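Local coordinates for uncharacterized protein (Methanothermobacter thermautotrophicus, PDB 1IHN), which is of unknown function but forms a compact single-chain alpha/beta domain of the DUF498 family, whose fold was new when it was determined, at residues E52-L57 with I65-G70. Numbering follows the deposited sequence.
Sequences EELEEL and IIIGSG
Leu54 reaches from the helical segment 52-57 onto strand 65-68 and touches two isoleucines with one methyl, CD2. Leu54 CD2 lies 3.9 Å from Ile65 CG2 and 4.0 Å from Ile67 CD1, so it spans two residues on the same face of the strand. Against Ile67 the leucine runs at about a right angle, against Ile65 on a slant. The two isoleucines share a conformation but offer different branches: toward Leu54, Ile65 offers its short branch, CG2, which stands anti to the backbone N (CG1 at chi1 -69°), whereas Ile67 extends CG1 and meets the leucine with its terminal methyl. One turn on, Leu57 adds a looser contact, its CB 4.2 Å from Ile65 CD1. The contact is apolar throughout, with no hydrogen bond crossing it, and all four residues are buried.

The axes of helical segment 52-57 and strand segment 65-68 approach to 10.9 Å, with an angle of 138° between their N-to-C directions. Within the helical segment, Leu57 N bonds to Leu54 O at 2.7 Å. Phe79 and Ile108 also pack on Leu54. Glu53 forms a salt bridge with Arg34, which precedes helix 36-43; within that helix Ser39 hydrogen-bonds to Glu53 and Lys42 pairs with Glu52. Ile66 points away from the leucines and packs on helix 88-100, while strand 64-68 lies between parallel neighbours 105-109 and 84-86. Helices 52-58 and 88-100 thus pack on opposite faces of this mixed five-stranded sheet, a layered alpha/beta arrangement in which alternate strand residues serve separate hydrophobic layers.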
loop_
_atom_site.group_PDB
_atom_site.type_symbol
_atom_site.label_atom_id
_atom_site.label_comp_id
_atom_site.label_asym_id
_atom_site.label_seq_id
_atom_site.Cartn_x
_atom_site.Cartn_y
_atom_site.Cartn_z
ATOM N N GLU A 52 -0.159 4.623 -12.553
ATOM C CA GLU A 52 -1.603 4.788 -12.633
ATOM C C GLU A 52 -2.276 4.204 -11.388
ATOM O O GLU A 52 -3.369 4.625 -11.013
ATOM C CB GLU A 52 -2.165 4.095 -13.880
ATOM C CG GLU A 52 -1.691 4.660 -15.209
ATOM C CD GLU A 52 -0.502 3.910 -15.785
ATOM O OE1 GLU A 52 0.628 4.084 -15.276
ATOM O OE2 GLU A 52 -0.707 3.138 -16.751
ATOM N N GLU A 53 -1.635 3.228 -10.751
ATOM C CA GLU A 53 -2.206 2.627 -9.548
ATOM C C GLU A 53 -2.359 3.648 -8.420
ATOM O O GLU A 53 -3.231 3.505 -7.565
ATOM C CB GLU A 53 -1.358 1.439 -9.065
ATOM C CG GLU A 53 -1.641 0.143 -9.814
ATOM C CD GLU A 53 -1.184 -1.103 -9.066
ATOM O OE1 GLU A 53 -1.568 -1.274 -7.888
ATOM O OE2 GLU A 53 -0.452 -1.922 -9.657
ATOM N N LEU A 54 -1.516 4.678 -8.428
ATOM C CA LEU A 54 -1.558 5.731 -7.407
ATOM C C LEU A 54 -2.606 6.798 -7.718
ATOM O O LEU A 54 -3.034 7.539 -6.829
ATOM C CB LEU A 54 -0.199 6.423 -7.301
ATOM C CG LEU A 54 1.036 5.609 -6.913
ATOM C CD1 LEU A 54 2.265 6.496 -7.032
ATOM C CD2 LEU A 54 0.895 5.076 -5.494
ATOM N N GLU A 55 -3.006 6.877 -8.982
ATOM C CA GLU A 55 -3.975 7.869 -9.432
ATOM C C GLU A 55 -5.223 7.975 -8.553
ATOM O O GLU A 55 -5.670 9.085 -8.244
ATOM C CB GLU A 55 -4.376 7.588 -10.886
ATOM C CG GLU A 55 -5.184 8.709 -11.538
ATOM C CD GLU A 55 -5.246 8.592 -13.056
ATOM O OE1 GLU A 55 -5.690 7.539 -13.561
ATOM O OE2 GLU A 55 -4.854 9.558 -13.745
ATOM N N GLU A 56 -5.784 6.841 -8.143
ATOM C CA GLU A 56 -6.979 6.881 -7.312
ATOM C C GLU A 56 -6.695 7.502 -5.946
ATOM O O GLU A 56 -7.594 8.027 -5.299
ATOM C CB GLU A 56 -7.578 5.476 -7.140
ATOM C CG GLU A 56 -6.789 4.510 -6.258
ATOM C CD GLU A 56 -7.569 3.223 -5.973
ATOM O OE1 GLU A 56 -8.708 3.316 -5.477
ATOM O OE2 GLU A 56 -7.050 2.119 -6.237
ATOM N N LEU A 57 -5.441 7.453 -5.510
ATOM C CA LEU A 57 -5.078 8.019 -4.217
ATOM C C LEU A 57 -4.784 9.515 -4.290
ATOM O O LEU A 57 -5.088 10.257 -3.358
ATOM C CB LEU A 57 -3.865 7.285 -3.637
ATOM C CG LEU A 57 -4.102 5.817 -3.263
ATOM C CD1 LEU A 57 -2.824 5.222 -2.672
ATOM C CD2 LEU A 57 -5.259 5.721 -2.258
ATOM N N ILE A 65 2.165 8.973 0.798
ATOM C CA ILE A 65 1.734 7.711 0.230
ATOM C C ILE A 65 2.794 6.675 0.543
ATOM O O ILE A 65 3.960 6.837 0.185
ATOM C CB ILE A 65 1.559 7.791 -1.299
ATOM C CG1 ILE A 65 0.356 8.679 -1.644
ATOM C CG2 ILE A 65 1.371 6.391 -1.861
ATOM C CD1 ILE A 65 0.069 8.794 -3.135
ATOM N N ILE A 66 2.386 5.613 1.224
ATOM C CA ILE A 66 3.300 4.549 1.576
ATOM C C ILE A 66 2.988 3.328 0.734
ATOM O O ILE A 66 1.833 2.925 0.604
ATOM C CB ILE A 66 3.170 4.171 3.064
ATOM C CG1 ILE A 66 3.455 5.400 3.937
ATOM C CG2 ILE A 66 4.125 3.030 3.393
ATOM C CD1 ILE A 66 3.346 5.148 5.423
ATOM N N ILE A 67 4.026 2.741 0.158
ATOM C CA ILE A 67 3.865 1.555 -0.658
ATOM C C ILE A 67 4.601 0.393 -0.012
ATOM O O ILE A 67 5.815 0.452 0.197
ATOM C CB ILE A 67 4.423 1.777 -2.077
ATOM C CG1 ILE A 67 3.623 2.880 -2.773
ATOM C CG2 ILE A 67 4.372 0.475 -2.877
ATOM C CD1 ILE A 67 4.118 3.218 -4.157
ATOM N N GLY A 68 3.850 -0.647 0.334
ATOM C CA GLY A 68 4.448 -1.829 0.916
ATOM C C GLY A 68 4.851 -2.727 -0.238
ATOM O O GLY A 68 3.996 -3.359 -0.870
ATOM N N SER A 69 6.152 -2.776 -0.524
ATOM C CA SER A 69 6.674 -3.578 -1.626
ATOM C C SER A 69 6.608 -5.097 -1.377
ATOM O O SER A 69 7.153 -5.890 -2.161
ATOM C CB SER A 69 8.115 -3.162 -1.943
ATOM O OG SER A 69 8.935 -3.328 -0.796
ATOM N N GLY A 70 5.944 -5.486 -0.302
ATOM C CA GLY A 70 5.705 -6.918 0.001
ATOM C C GLY A 70 6.647 -7.468 1.071
ATOM O O GLY A 70 7.544 -6.768 1.558
#